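Local atomic coordinates of nitrite oxidoreductase subunit B (Kuenenia stuttgartiensis, PDB entry 7B04), a protein that probably passes electrons along iron-sulfur clusters between the catalytic and heme-bearing subunits of nitrite oxidoreductase, which interconverts nitrite and nitrate. Residues 171-176 with 218-223; 71-76 with 139-144; 78-83 with 295-300; 210-215 with 230-235. All blocks are in the same frame, centred on the assembly; numbering follows the deposited sequence.

Overall arrangement
From the N terminus, the approach to helix 75-81 opens interaction 2, which closes a loop of 62 intervening residues at 139-144. Before it closes, the end of the same helix opens interaction 3, so the two cross; interaction 3 closes only at 295-300, with 211 residues between. That long span holds the remaining pair. Strand 169-173 opens interaction 1, 210-215 opens interaction 4, 218-223 closes interaction 1 and strand 231-233 closes interaction 4, so these cross as well. Interactions 1 and 4 weave together the cluster-binding loops of the dicluster domain, while 2 ties the turn before helix 75-81, and 3 its end, to two separate loops. Interaction 1, touching all three others, lies among them.

Interaction 1: 171-176 with 218-223; sequences LQRICN and CPYKKP. With SF4 (iron/sulfur cluster), chain Z.
Asn-176 stands its amide over the ring of Tyr-220, ND2 lying 3.2 Å above the plane and over its centre. Amide and ring planes are 85° apart, so the nitrogen meets the pi face end-on, consistent with an N-H directed at the electron-rich face. The Tyr-220 OH bonds to the carbonyls of Leu-293 and Tyr-294, which share its single proton. This contact frames a cubane of the ferredoxin type: Cys-175 SG binds FE3 and Cys-218 SG binds FE1 at 2.3 Å, while Cys-178 and Cys-183 complete the four ligands. A type I turn from Cys-218 to Lys-221 presents the carbonyl of Tyr-220 to Arg-173, whose NH1 reaches that O at 3.3 Å, in the carbonyl plane on a lone pair. Lys-222, bent at chi2 and chi3, runs its methylenes past the strand end, CD 3.5 Å from Cys-175 N. Its NZ comes over one guanidinium face, 3.9 Å from Arg-173 NH2; the two like charges are probably eased by Glu-64, which pairs with Arg-173 NE, and by the Trp-60 carbonyl, which takes Lys-222 NZ. A leucine in place of Arg-173 would probably leave the Tyr-220 carbonyl without this donor and Glu-64 without its salt-bridge partner.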
# COMPACT_ATOMS: atom_id res chain seq x y z
N LEU A 171 3.06 13.79 -6.49
CA LEU A 171 2.19 14.95 -6.49
C LEU A 171 0.84 14.55 -5.91
O LEU A 171 0.18 13.65 -6.45
CB LEU A 171 2.03 15.53 -7.90
CG LEU A 171 1.26 16.84 -8.03
CD1 LEU A 171 1.90 17.93 -7.18
CD2 LEU A 171 1.20 17.26 -9.49
N GLN A 172 0.44 15.20 -4.83
CA GLN A 172 -0.77 14.88 -4.09
C GLN A 172 -1.82 15.95 -4.39
O GLN A 172 -1.63 17.11 -4.03
CB GLN A 172 -0.49 14.79 -2.59
CG GLN A 172 0.80 14.07 -2.24
CD GLN A 172 2.02 14.97 -2.33
OE1 GLN A 172 1.90 16.20 -2.34
NE2 GLN A 172 3.20 14.37 -2.41
N ARG A 173 -2.92 15.55 -5.02
CA ARG A 173 -3.85 16.49 -5.63
C ARG A 173 -5.28 16.23 -5.17
O ARG A 173 -5.77 15.10 -5.22
CB ARG A 173 -3.81 16.43 -7.16
CG ARG A 173 -2.43 16.30 -7.78
CD ARG A 173 -2.49 16.68 -9.25
NE ARG A 173 -3.34 15.78 -10.02
CZ ARG A 173 -4.57 16.07 -10.43
NH1 ARG A 173 -5.09 17.26 -10.17
NH2 ARG A 173 -5.27 15.19 -11.13
N ILE A 174 -5.95 17.31 -4.75
CA ILE A 174 -7.39 17.36 -4.51
C ILE A 174 -7.91 18.53 -5.33
O ILE A 174 -7.16 19.17 -6.08
CB ILE A 174 -7.76 17.57 -3.03
CG1 ILE A 174 -7.22 18.90 -2.50
CG2 ILE A 174 -7.22 16.54 -2.18
CD1 ILE A 174 -7.78 19.23 -1.14
N CYS A 175 -9.20 18.82 -5.18
CA CYS A 175 -9.71 20.08 -5.70
C CYS A 175 -8.98 21.23 -5.02
O CYS A 175 -8.95 21.33 -3.79
CB CYS A 175 -11.21 20.19 -5.45
SG CYS A 175 -11.87 21.79 -5.94
N ASN A 176 -8.38 22.09 -5.83
CA ASN A 176 -7.62 23.20 -5.30
C ASN A 176 -8.50 24.30 -4.74
O ASN A 176 -7.98 25.23 -4.11
CB ASN A 176 -6.72 23.78 -6.39
CG ASN A 176 -5.66 22.80 -6.86
OD1 ASN A 176 -4.95 22.20 -6.04
ND2 ASN A 176 -5.56 22.61 -8.17
N CYS A 218 -12.24 22.40 -16.42
CA CYS A 218 -11.36 22.37 -15.25
C CYS A 218 -10.00 21.82 -15.64
O CYS A 218 -9.91 20.65 -16.05
CB CYS A 218 -11.96 21.53 -14.13
SG CYS A 218 -10.84 21.32 -12.72
N PRO A 219 -8.92 22.60 -15.54
CA PRO A 219 -7.61 22.10 -15.98
C PRO A 219 -7.06 21.00 -15.09
O PRO A 219 -6.17 20.26 -15.53
CB PRO A 219 -6.73 23.35 -15.93
CG PRO A 219 -7.36 24.21 -14.89
CD PRO A 219 -8.84 23.96 -14.99
N TYR A 220 -7.55 20.86 -13.86
CA TYR A 220 -7.07 19.85 -12.93
C TYR A 220 -7.92 18.58 -12.93
O TYR A 220 -7.55 17.61 -12.27
CB TYR A 220 -7.01 20.43 -11.51
CG TYR A 220 -6.13 21.66 -11.44
CD1 TYR A 220 -4.75 21.55 -11.39
CD2 TYR A 220 -6.68 22.94 -11.45
CE1 TYR A 220 -3.94 22.67 -11.33
CE2 TYR A 220 -5.88 24.06 -11.40
CZ TYR A 220 -4.51 23.92 -11.34
OH TYR A 220 -3.71 25.03 -11.29
N LYS A 221 -9.04 18.58 -13.66
CA LYS A 221 -9.84 17.37 -13.90
C LYS A 221 -10.38 16.77 -12.61
O LYS A 221 -10.45 15.55 -12.46
CB LYS A 221 -9.03 16.34 -14.69
CG LYS A 221 -8.46 16.88 -15.99
CD LYS A 221 -9.58 17.39 -16.89
CE LYS A 221 -9.03 18.16 -18.07
NZ LYS A 221 -10.13 18.66 -18.95
N LYS A 222 -10.74 17.62 -11.66
CA LYS A 222 -11.37 17.18 -10.43
C LYS A 222 -12.88 16.92 -10.56
O LYS A 222 -13.37 15.94 -9.99
CB LYS A 222 -11.10 18.19 -9.31
CG LYS A 222 -9.64 18.21 -8.87
CD LYS A 222 -9.26 16.92 -8.13
CE LYS A 222 -8.37 16.02 -8.99
NZ LYS A 222 -7.95 14.79 -8.26
N PRO A 223 -13.65 17.76 -11.26
CA PRO A 223 -15.08 17.44 -11.43
C PRO A 223 -15.26 16.18 -12.27
O PRO A 223 -14.68 16.06 -13.35
CB PRO A 223 -15.65 18.68 -12.14
CG PRO A 223 -14.65 19.74 -11.93
CD PRO A 223 -13.33 19.05 -11.89
FE1 SF4 Z . -10.91 22.44 -10.75
FE2 SF4 Z . -10.32 24.70 -9.32
FE3 SF4 Z . -11.39 22.51 -8.05
FE4 SF4 Z . -12.93 24.00 -9.76
S1 SF4 Z . -12.01 24.69 -7.79
S2 SF4 Z . -12.79 21.73 -9.67
S3 SF4 Z . -11.39 24.59 -11.33
S4 SF4 Z . -9.36 22.64 -9.09

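Interaction 2: 71-76 with 139-144; sequences FPQSWD and WRSPNF
Phe-71 meets Trp-139 in an offset edge-to-face pair, the indole edge directed at the phenyl face with the planes at 70°. The phenyl gets there because CG lies anti to the backbone N (chi1 172°), reaching along the other segment so that CE1 also comes 3.2 Å from the carbonyl O of Trp-139 and CD1 3.9 Å from CB of Pro-142. Pro-72, joined to Phe-71 by a cis peptide, sets CG over one face of the indole in a CH-pi contact, 3.5 Å from the centroid of the six-membered ring; a rigid proline suits that flat surface. The indole NE1 is satisfied by the Pro-134 carbonyl. A type II turn from Pro-72 to Trp-75 leads into helix 75-81, with Ser-74 at the N-cap position. Within that turn Gln-73 extends beyond CG, and its NE2 gives Arg-140 O a nearly straight bond (2.9 Å, 173°), arriving above the carbonyl plane. The other end of the amide, OE1, receives a water 3.0 Å away, which accepts from Arg-140 NH2. That arginine also pairs with Asp-1120 of subunit A and uses NE on the Lys-137 carbonyl. Over one face of the Phe-144 ring lies CB of Gln-73, 4.1 Å from CD2.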
# COMPACT_ATOMS: atom_id res chain seq x y z
N PHE A 71 -3.65 11.11 -13.00
CA PHE A 71 -5.05 10.69 -12.98
C PHE A 71 -5.92 11.90 -13.23
O PHE A 71 -6.01 12.79 -12.36
CB PHE A 71 -5.44 10.04 -11.66
CG PHE A 71 -6.92 9.76 -11.54
CD1 PHE A 71 -7.49 8.71 -12.24
CD2 PHE A 71 -7.74 10.57 -10.77
CE1 PHE A 71 -8.85 8.46 -12.14
CE2 PHE A 71 -9.10 10.32 -10.68
CZ PHE A 71 -9.65 9.26 -11.37
N PRO A 72 -6.58 12.00 -14.40
CA PRO A 72 -6.60 11.02 -15.49
C PRO A 72 -5.26 10.96 -16.20
O PRO A 72 -4.42 11.84 -15.98
CB PRO A 72 -7.71 11.56 -16.42
CG PRO A 72 -8.45 12.58 -15.59
CD PRO A 72 -7.40 13.17 -14.73
N GLN A 73 -5.08 9.96 -17.05
CA GLN A 73 -3.77 9.71 -17.66
C GLN A 73 -3.27 10.92 -18.44
O GLN A 73 -3.95 11.41 -19.36
CB GLN A 73 -3.86 8.48 -18.55
CG GLN A 73 -4.60 7.33 -17.89
CD GLN A 73 -4.99 6.23 -18.85
OE1 GLN A 73 -4.66 6.28 -20.03
NE2 GLN A 73 -5.70 5.23 -18.35
N SER A 74 -2.08 11.38 -18.08
CA SER A 74 -1.39 12.48 -18.76
C SER A 74 -2.24 13.75 -18.77
O SER A 74 -2.30 14.48 -19.77
CB SER A 74 -1.00 12.07 -20.18
OG SER A 74 -0.01 11.06 -20.17
N TRP A 75 -2.87 14.04 -17.63
CA TRP A 75 -3.76 15.20 -17.55
C TRP A 75 -3.02 16.53 -17.66
O TRP A 75 -3.52 17.47 -18.28
CB TRP A 75 -4.55 15.16 -16.24
CG TRP A 75 -3.67 15.41 -15.06
CD1 TRP A 75 -2.94 14.48 -14.37
CD2 TRP A 75 -3.41 16.67 -14.43
NE1 TRP A 75 -2.25 15.09 -13.35
CE2 TRP A 75 -2.52 16.43 -13.37
CE3 TRP A 75 -3.84 17.97 -14.68
CZ2 TRP A 75 -2.06 17.46 -12.54
CZ3 TRP A 75 -3.38 18.99 -13.86
CH2 TRP A 75 -2.50 18.72 -12.80
N ASP A 76 -1.82 16.63 -17.08
CA ASP A 76 -1.08 17.89 -17.14
C ASP A 76 -0.65 18.20 -18.57
O ASP A 76 -0.87 19.31 -19.07
CB ASP A 76 0.11 17.89 -16.19
CG ASP A 76 0.84 16.56 -16.16
OD1 ASP A 76 0.73 15.79 -17.14
OD2 ASP A 76 1.53 16.29 -15.15
N TRP A 139 -9.77 7.69 -17.56
CA TRP A 139 -9.94 7.63 -16.11
C TRP A 139 -9.47 6.31 -15.52
O TRP A 139 -9.41 6.19 -14.29
CB TRP A 139 -11.41 7.86 -15.75
CG TRP A 139 -11.89 9.23 -16.10
CD1 TRP A 139 -12.58 9.59 -17.23
CD2 TRP A 139 -11.73 10.43 -15.33
NE1 TRP A 139 -12.85 10.94 -17.21
CE2 TRP A 139 -12.35 11.48 -16.05
CE3 TRP A 139 -11.13 10.72 -14.10
CZ2 TRP A 139 -12.37 12.79 -15.59
CZ3 TRP A 139 -11.17 12.02 -13.64
CH2 TRP A 139 -11.78 13.04 -14.38
N ARG A 140 -9.14 5.33 -16.35
CA ARG A 140 -8.57 4.09 -15.85
C ARG A 140 -7.16 4.35 -15.33
O ARG A 140 -6.57 5.42 -15.54
CB ARG A 140 -8.53 3.03 -16.95
CG ARG A 140 -9.79 2.98 -17.80
CD ARG A 140 -9.69 1.93 -18.90
NE ARG A 140 -8.72 2.29 -19.93
CZ ARG A 140 -8.36 1.48 -20.92
NH1 ARG A 140 -8.89 0.27 -21.02
NH2 ARG A 140 -7.48 1.89 -21.82
N SER A 141 -6.61 3.35 -14.63
CA SER A 141 -5.25 3.40 -14.12
C SER A 141 -5.03 4.62 -13.24
O SER A 141 -4.27 5.53 -13.61
CB SER A 141 -4.25 3.42 -15.28
OG SER A 141 -4.42 2.29 -16.11
N PRO A 142 -5.67 4.70 -12.07
CA PRO A 142 -5.47 5.88 -11.21
C PRO A 142 -4.03 6.03 -10.74
O PRO A 142 -3.59 7.16 -10.47
CB PRO A 142 -6.42 5.63 -10.04
CG PRO A 142 -7.41 4.62 -10.54
CD PRO A 142 -6.64 3.76 -11.49
N ASN A 143 -3.28 4.93 -10.63
CA ASN A 143 -1.86 4.98 -10.29
C ASN A 143 -0.98 4.88 -11.53
O ASN A 143 0.14 4.36 -11.45
CB ASN A 143 -1.51 3.87 -9.30
CG ASN A 143 -0.40 4.26 -8.35
OD1 ASN A 143 0.21 5.32 -8.51
ND2 ASN A 143 -0.13 3.42 -7.37
N PHE A 144 -1.49 5.34 -12.67
CA PHE A 144 -0.74 5.37 -13.92
C PHE A 144 0.67 5.91 -13.70
O PHE A 144 0.86 6.96 -13.08
CB PHE A 144 -1.49 6.22 -14.94
CG PHE A 144 -0.84 6.30 -16.28
CD1 PHE A 144 -0.80 5.19 -17.11
CD2 PHE A 144 -0.27 7.48 -16.73
CE1 PHE A 144 -0.21 5.26 -18.36
CE2 PHE A 144 0.32 7.56 -17.97
CZ PHE A 144 0.35 6.45 -18.79
O HOH W 1 -6.21 4.60 -21.99

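Interaction 3: 78-83 with 295-300; sequences KTLKLI and PQFGTE
With CG anti to its carbonyl carbon (chi1 -64°), Phe-297 swings its ring from a short 3-10 turn towards Thr-79 and Leu-80 in helix 75-81 and Ile-83 just beyond it. Ile-83 answers from the crowded position, CG1 lying between its backbone N and carbonyl carbon (chi1 61°), and with the chain extended beyond it CD1 reaches the ring edge, 3.9 Å from Phe-297 CD1. The other two come obliquely to the ring: Leu-80 CD2 is 3.6 Å from Phe-297 CE1, and Thr-79 CG2 is 3.7 Å from the same CE1. Three methyl groups thus gather along the CD1-CE1-CZ side of the phenyl, and no hydrogen bond crosses the contact. Threonine suits its place because it divides its duties, the methyl facing the ring while OG1 makes a weak bond back to the Trp-75 carbonyl. Gln-296, bent at chi2, brings OE1 within 3.9 Å of Leu-80 CD2. Were Phe-297 reduced to an alanine, a gap is likely to open beside these methyls and Tyr-220 to lose its edge-to-face partner. Leu-80 also packs on Phe-1138 of subunit A. The arrangement is an apolar helix-to-loop junction, joining helix 75-81 to the loop before strand 303-306 in the second shell of a [4Fe-4S] cluster.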
# COMPACT_ATOMS: atom_id res chain seq x y z
N LYS A 78 -1.77 17.12 -21.41
CA LYS A 78 -2.89 17.37 -22.31
C LYS A 78 -3.38 18.81 -22.20
O LYS A 78 -3.65 19.46 -23.21
CB LYS A 78 -4.03 16.39 -22.01
CG LYS A 78 -3.78 14.97 -22.48
CD LYS A 78 -4.95 14.06 -22.17
CE LYS A 78 -5.94 14.02 -23.33
NZ LYS A 78 -5.47 13.13 -24.43
N THR A 79 -3.50 19.32 -20.97
CA THR A 79 -3.96 20.69 -20.77
C THR A 79 -2.86 21.71 -21.07
O THR A 79 -3.13 22.77 -21.65
CB THR A 79 -4.47 20.87 -19.34
OG1 THR A 79 -5.56 19.97 -19.11
CG2 THR A 79 -4.95 22.30 -19.12
N LEU A 80 -1.61 21.40 -20.71
CA LEU A 80 -0.51 22.31 -20.97
C LEU A 80 -0.28 22.51 -22.46
O LEU A 80 0.27 23.55 -22.86
CB LEU A 80 0.77 21.81 -20.30
CG LEU A 80 0.92 22.03 -18.79
CD1 LEU A 80 2.12 21.27 -18.26
CD2 LEU A 80 1.02 23.51 -18.46
N LYS A 81 -0.68 21.55 -23.29
CA LYS A 81 -0.53 21.70 -24.74
C LYS A 81 -1.53 22.68 -25.32
O LYS A 81 -1.25 23.33 -26.32
CB LYS A 81 -0.70 20.34 -25.42
CG LYS A 81 -0.51 20.40 -26.92
CD LYS A 81 -0.58 19.02 -27.55
CE LYS A 81 -0.04 19.07 -28.97
NZ LYS A 81 1.09 20.04 -29.09
N LEU A 82 -2.69 22.82 -24.68
CA LEU A 82 -3.71 23.74 -25.15
C LEU A 82 -3.37 25.20 -24.87
O LEU A 82 -4.08 26.09 -25.35
CB LEU A 82 -5.07 23.38 -24.53
CG LEU A 82 -5.56 21.96 -24.85
CD1 LEU A 82 -6.82 21.64 -24.05
CD2 LEU A 82 -5.81 21.79 -26.34
N ILE A 83 -2.31 25.46 -24.11
CA ILE A 83 -1.89 26.82 -23.79
C ILE A 83 -0.44 27.03 -24.19
O ILE A 83 0.18 28.02 -23.79
CB ILE A 83 -2.10 27.12 -22.30
CG1 ILE A 83 -1.25 26.18 -21.45
CG2 ILE A 83 -3.57 26.99 -21.93
CD1 ILE A 83 -1.22 26.54 -19.98
N PRO A 295 0.34 27.39 -11.67
CA PRO A 295 -0.32 28.70 -11.72
C PRO A 295 -0.50 29.20 -13.13
O PRO A 295 -1.24 30.17 -13.34
CB PRO A 295 0.60 29.61 -10.91
CG PRO A 295 1.95 28.97 -11.04
CD PRO A 295 1.71 27.49 -11.11
N GLN A 296 0.16 28.58 -14.12
CA GLN A 296 -0.03 28.93 -15.52
C GLN A 296 -1.49 28.91 -15.92
O GLN A 296 -1.93 29.75 -16.72
CB GLN A 296 0.73 27.95 -16.40
CG GLN A 296 2.23 27.88 -16.20
CD GLN A 296 2.64 26.74 -15.29
OE1 GLN A 296 2.04 25.67 -15.33
NE2 GLN A 296 3.67 26.96 -14.47
N PHE A 297 -2.25 27.96 -15.37
CA PHE A 297 -3.66 27.81 -15.74
C PHE A 297 -4.49 29.04 -15.40
O PHE A 297 -5.45 29.35 -16.12
CB PHE A 297 -4.22 26.56 -15.07
CG PHE A 297 -3.56 25.28 -15.54
CD1 PHE A 297 -2.92 25.22 -16.77
CD2 PHE A 297 -3.56 24.15 -14.74
CE1 PHE A 297 -2.32 24.06 -17.20
CE2 PHE A 297 -2.96 22.98 -15.16
CZ PHE A 297 -2.33 22.93 -16.40
N GLY A 298 -4.15 29.75 -14.33
CA GLY A 298 -4.84 30.97 -14.00
C GLY A 298 -6.03 30.82 -13.08
O GLY A 298 -6.90 31.70 -13.07
N THR A 299 -6.14 29.72 -12.34
CA THR A 299 -7.27 29.55 -11.45
C THR A 299 -6.99 30.02 -10.03
O THR A 299 -7.94 30.17 -9.25
CB THR A 299 -7.72 28.09 -11.42
OG1 THR A 299 -6.78 27.31 -10.68
CG2 THR A 299 -7.83 27.54 -12.83
N GLU A 300 -5.73 30.32 -9.69
CA GLU A 300 -5.28 30.56 -8.32
C GLU A 300 -5.60 29.35 -7.44
O GLU A 300 -6.51 29.42 -6.60
CB GLU A 300 -5.90 31.83 -7.74
CG GLU A 300 -5.02 32.50 -6.69
CD GLU A 300 -5.46 33.91 -6.35
OE1 GLU A 300 -5.17 34.83 -7.15
OE2 GLU A 300 -6.07 34.11 -5.28

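Interaction 4: 210-215 with 230-235; sequences GYRKCV and RVSEKC. With F3S (Fe3-s4 cluster), chain B; HEM (protoporphyrin IX containing Fe), chain C; SF4 (iron/sulfur cluster), chain Y.
Ser-232 leans from strand 231-233 towards helix 213-217, its CB 4.1 Å from SG of Cys-214 and also close to sulfide S4 of the [3Fe-4S] cluster. One bond further, with the hydroxyl anti to the carbonyl carbon (chi1 -62°), OG comes 3.1 Å from S4 and 3.7 Å from CG2 of Val-215. Serine fits here, being small enough to lie against both Cys-214 and Val-215 while setting a polar group beside the sulfide. Cys-214 binds FE4 through SG at 2.3 Å; Cys-187 and Cys-208 are the other cysteines of this site. The cluster sits in a ferredoxin-like cysteine loop at the start of a helix, where the backbone N atoms of Tyr-211 and Arg-212 also approach S4, which would probably help to stabilise its negative charge. Gly-210 makes the close backbone approach possible: its CA lies 3.5 Å from Arg-230 O in a CA-H...O contact, and any CB would collide with that oxygen. Arg-212 folds back so that NE gives a hydrogen bond to Gly-210 O (3.0 Å, 167°), while its NH1 reaches the Glu-129 carbonyl of subunit C. Beyond the cluster, Tyr-211 has its ring obliquely beside sulfide S1 and its OH donates to heme O2A at 3.1 Å, bridging the cluster to the heme. Just past the strand, Cys-235 SG binds FE2 of a [4Fe-4S] cluster.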
# COMPACT_ATOMS: atom_id res chain seq x y z
N GLY A 210 -25.81 17.79 -15.29
CA GLY A 210 -24.87 16.93 -16.01
C GLY A 210 -24.37 17.53 -17.31
O GLY A 210 -24.28 16.82 -18.32
N TYR A 211 -24.04 18.82 -17.30
CA TYR A 211 -23.54 19.51 -18.48
C TYR A 211 -22.08 19.23 -18.78
O TYR A 211 -21.57 19.75 -19.77
CB TYR A 211 -23.76 21.02 -18.36
CG TYR A 211 -25.21 21.42 -18.54
CD1 TYR A 211 -26.16 20.52 -18.99
CD2 TYR A 211 -25.62 22.71 -18.25
CE1 TYR A 211 -27.48 20.89 -19.15
CE2 TYR A 211 -26.94 23.08 -18.40
CZ TYR A 211 -27.87 22.18 -18.85
OH TYR A 211 -29.18 22.56 -19.00
N ARG A 212 -21.33 18.61 -17.87
CA ARG A 212 -19.98 18.17 -18.18
C ARG A 212 -19.04 19.31 -18.58
O ARG A 212 -17.89 19.06 -18.96
CB ARG A 212 -20.01 17.12 -19.32
CG ARG A 212 -19.71 15.67 -18.96
CD ARG A 212 -20.82 15.00 -18.17
NE ARG A 212 -22.11 14.85 -18.87
CZ ARG A 212 -22.46 13.80 -19.60
NH1 ARG A 212 -21.63 12.78 -19.77
NH2 ARG A 212 -23.66 13.76 -20.17
N LYS A 213 -19.50 20.57 -18.51
CA LYS A 213 -18.62 21.69 -18.84
C LYS A 213 -17.57 21.90 -17.76
O LYS A 213 -16.42 22.23 -18.08
CB LYS A 213 -19.43 22.97 -19.05
CG LYS A 213 -20.49 22.89 -20.14
CD LYS A 213 -19.88 22.55 -21.49
CE LYS A 213 -19.17 23.75 -22.11
NZ LYS A 213 -18.65 23.44 -23.47
N CYS A 214 -17.94 21.73 -16.50
CA CYS A 214 -16.96 21.73 -15.42
C CYS A 214 -15.91 20.65 -15.65
O CYS A 214 -14.71 20.88 -15.47
CB CYS A 214 -17.65 21.54 -14.08
SG CYS A 214 -18.82 20.17 -14.05
N VAL A 215 -16.36 19.45 -16.04
CA VAL A 215 -15.43 18.38 -16.39
C VAL A 215 -14.58 18.78 -17.58
O VAL A 215 -13.39 18.42 -17.66
CB VAL A 215 -16.21 17.08 -16.67
CG1 VAL A 215 -15.26 15.94 -17.00
CG2 VAL A 215 -17.09 16.73 -15.48
N ARG A 230 -26.45 10.87 -13.15
CA ARG A 230 -26.49 11.69 -14.35
C ARG A 230 -26.11 13.14 -14.08
O ARG A 230 -26.54 14.05 -14.80
CB ARG A 230 -27.87 11.63 -15.02
CG ARG A 230 -28.08 10.44 -15.95
CD ARG A 230 -28.30 9.16 -15.16
NE ARG A 230 -28.79 8.07 -16.01
CZ ARG A 230 -28.93 6.82 -15.61
NH1 ARG A 230 -28.62 6.48 -14.37
NH2 ARG A 230 -29.38 5.90 -16.45
N VAL A 231 -25.30 13.39 -13.04
CA VAL A 231 -24.79 14.71 -12.71
C VAL A 231 -23.35 14.55 -12.26
O VAL A 231 -22.89 13.46 -11.94
CB VAL A 231 -25.62 15.45 -11.63
CG1 VAL A 231 -27.10 15.46 -11.97
CG2 VAL A 231 -25.37 14.84 -10.26
N SER A 232 -22.63 15.67 -12.24
CA SER A 232 -21.22 15.67 -11.86
C SER A 232 -21.04 16.00 -10.38
O SER A 232 -21.87 16.68 -9.76
CB SER A 232 -20.44 16.68 -12.70
OG SER A 232 -20.48 16.35 -14.07
N GLU A 233 -19.95 15.49 -9.82
CA GLU A 233 -19.59 15.69 -8.42
C GLU A 233 -18.13 16.10 -8.34
O GLU A 233 -17.37 15.95 -9.31
CB GLU A 233 -19.84 14.43 -7.59
CG GLU A 233 -21.29 14.00 -7.49
CD GLU A 233 -21.45 12.64 -6.82
OE1 GLU A 233 -20.42 11.96 -6.61
OE2 GLU A 233 -22.59 12.26 -6.51
N LYS A 234 -17.73 16.62 -7.19
CA LYS A 234 -16.36 17.08 -7.00
C LYS A 234 -16.02 17.03 -5.51
O LYS A 234 -16.89 16.80 -4.66
CB LYS A 234 -16.17 18.50 -7.54
CG LYS A 234 -16.86 19.56 -6.72
CD LYS A 234 -16.63 20.95 -7.28
CE LYS A 234 -15.22 21.42 -7.03
NZ LYS A 234 -14.96 21.63 -5.58
N CYS A 235 -14.74 17.24 -5.22
CA CYS A 235 -14.29 17.34 -3.84
C CYS A 235 -15.03 18.47 -3.12
O CYS A 235 -15.06 19.61 -3.60
CB CYS A 235 -12.78 17.57 -3.79
SG CYS A 235 -12.18 18.35 -2.27
FE1 F3S B . -22.85 22.73 -14.56
FE3 F3S B . -23.44 20.24 -13.67
FE4 F3S B . -20.94 20.81 -14.55
S1 F3S B . -24.71 21.55 -14.94
S2 F3S B . -21.26 22.35 -16.17
S3 F3S B . -21.98 21.71 -12.69
S4 F3S B . -22.07 18.88 -14.90
CHA HEM C . -30.61 24.83 -21.67
CHB HEM C . -29.05 28.85 -23.94
CHC HEM C . -33.01 28.59 -26.75
CHD HEM C . -34.67 24.66 -24.36
C1A HEM C . -29.90 25.98 -21.97
C2A HEM C . -28.84 26.56 -21.17
C3A HEM C . -28.40 27.66 -21.80
C4A HEM C . -29.18 27.84 -23.01
CMA HEM C . -27.27 28.61 -21.33
CAA HEM C . -28.32 25.95 -19.85
CBA HEM C . -28.60 26.87 -18.67
CGA HEM C . -29.94 26.52 -18.07
O1A HEM C . -30.65 27.46 -17.63
O2A HEM C . -30.28 25.31 -18.06
C1B HEM C . -29.96 29.10 -24.96
C2B HEM C . -29.81 30.07 -26.03
C3B HEM C . -30.91 30.00 -26.81
C4B HEM C . -31.78 28.98 -26.25
CMB HEM C . -28.57 30.98 -26.17
CAB HEM C . -31.27 30.80 -28.09
CBB HEM C . -30.42 31.58 -28.77
C1C HEM C . -33.76 27.49 -26.39
C2C HEM C . -34.93 26.98 -27.10
C3C HEM C . -35.38 25.90 -26.45
C4C HEM C . -34.54 25.68 -25.29
CMC HEM C . -35.53 27.58 -28.39
CAC HEM C . -36.60 25.05 -26.86
CBC HEM C . -37.58 24.77 -25.99
C1D HEM C . -33.66 24.31 -23.48
C2D HEM C . -33.54 23.06 -22.75
C3D HEM C . -32.43 23.11 -22.02
C4D HEM C . -31.79 24.39 -22.24
CMD HEM C . -34.51 21.86 -22.80
CAD HEM C . -31.92 21.98 -21.10
CBD HEM C . -30.84 21.15 -21.79
CGD HEM C . -30.53 19.93 -20.96
O1D HEM C . -29.73 19.08 -21.43
O2D HEM C . -31.08 19.80 -19.84
NA HEM C . -30.07 26.79 -23.07
NB HEM C . -31.16 28.47 -25.13
NC HEM C . -33.55 26.67 -25.29
ND HEM C . -32.57 25.10 -23.14
FE HEM C . -31.81 26.95 -23.98
FE1 SF4 Y . -12.16 13.92 -0.17
FE2 SF4 Y . -11.83 16.51 -0.99
FE3 SF4 Y . -9.94 15.33 0.60
FE4 SF4 Y . -12.40 15.96 1.63
S1 SF4 Y . -10.83 17.42 0.84
S2 SF4 Y . -11.26 14.01 1.92
S3 SF4 Y . -13.74 15.56 -0.17
S4 SF4 Y . -10.51 14.73 -1.52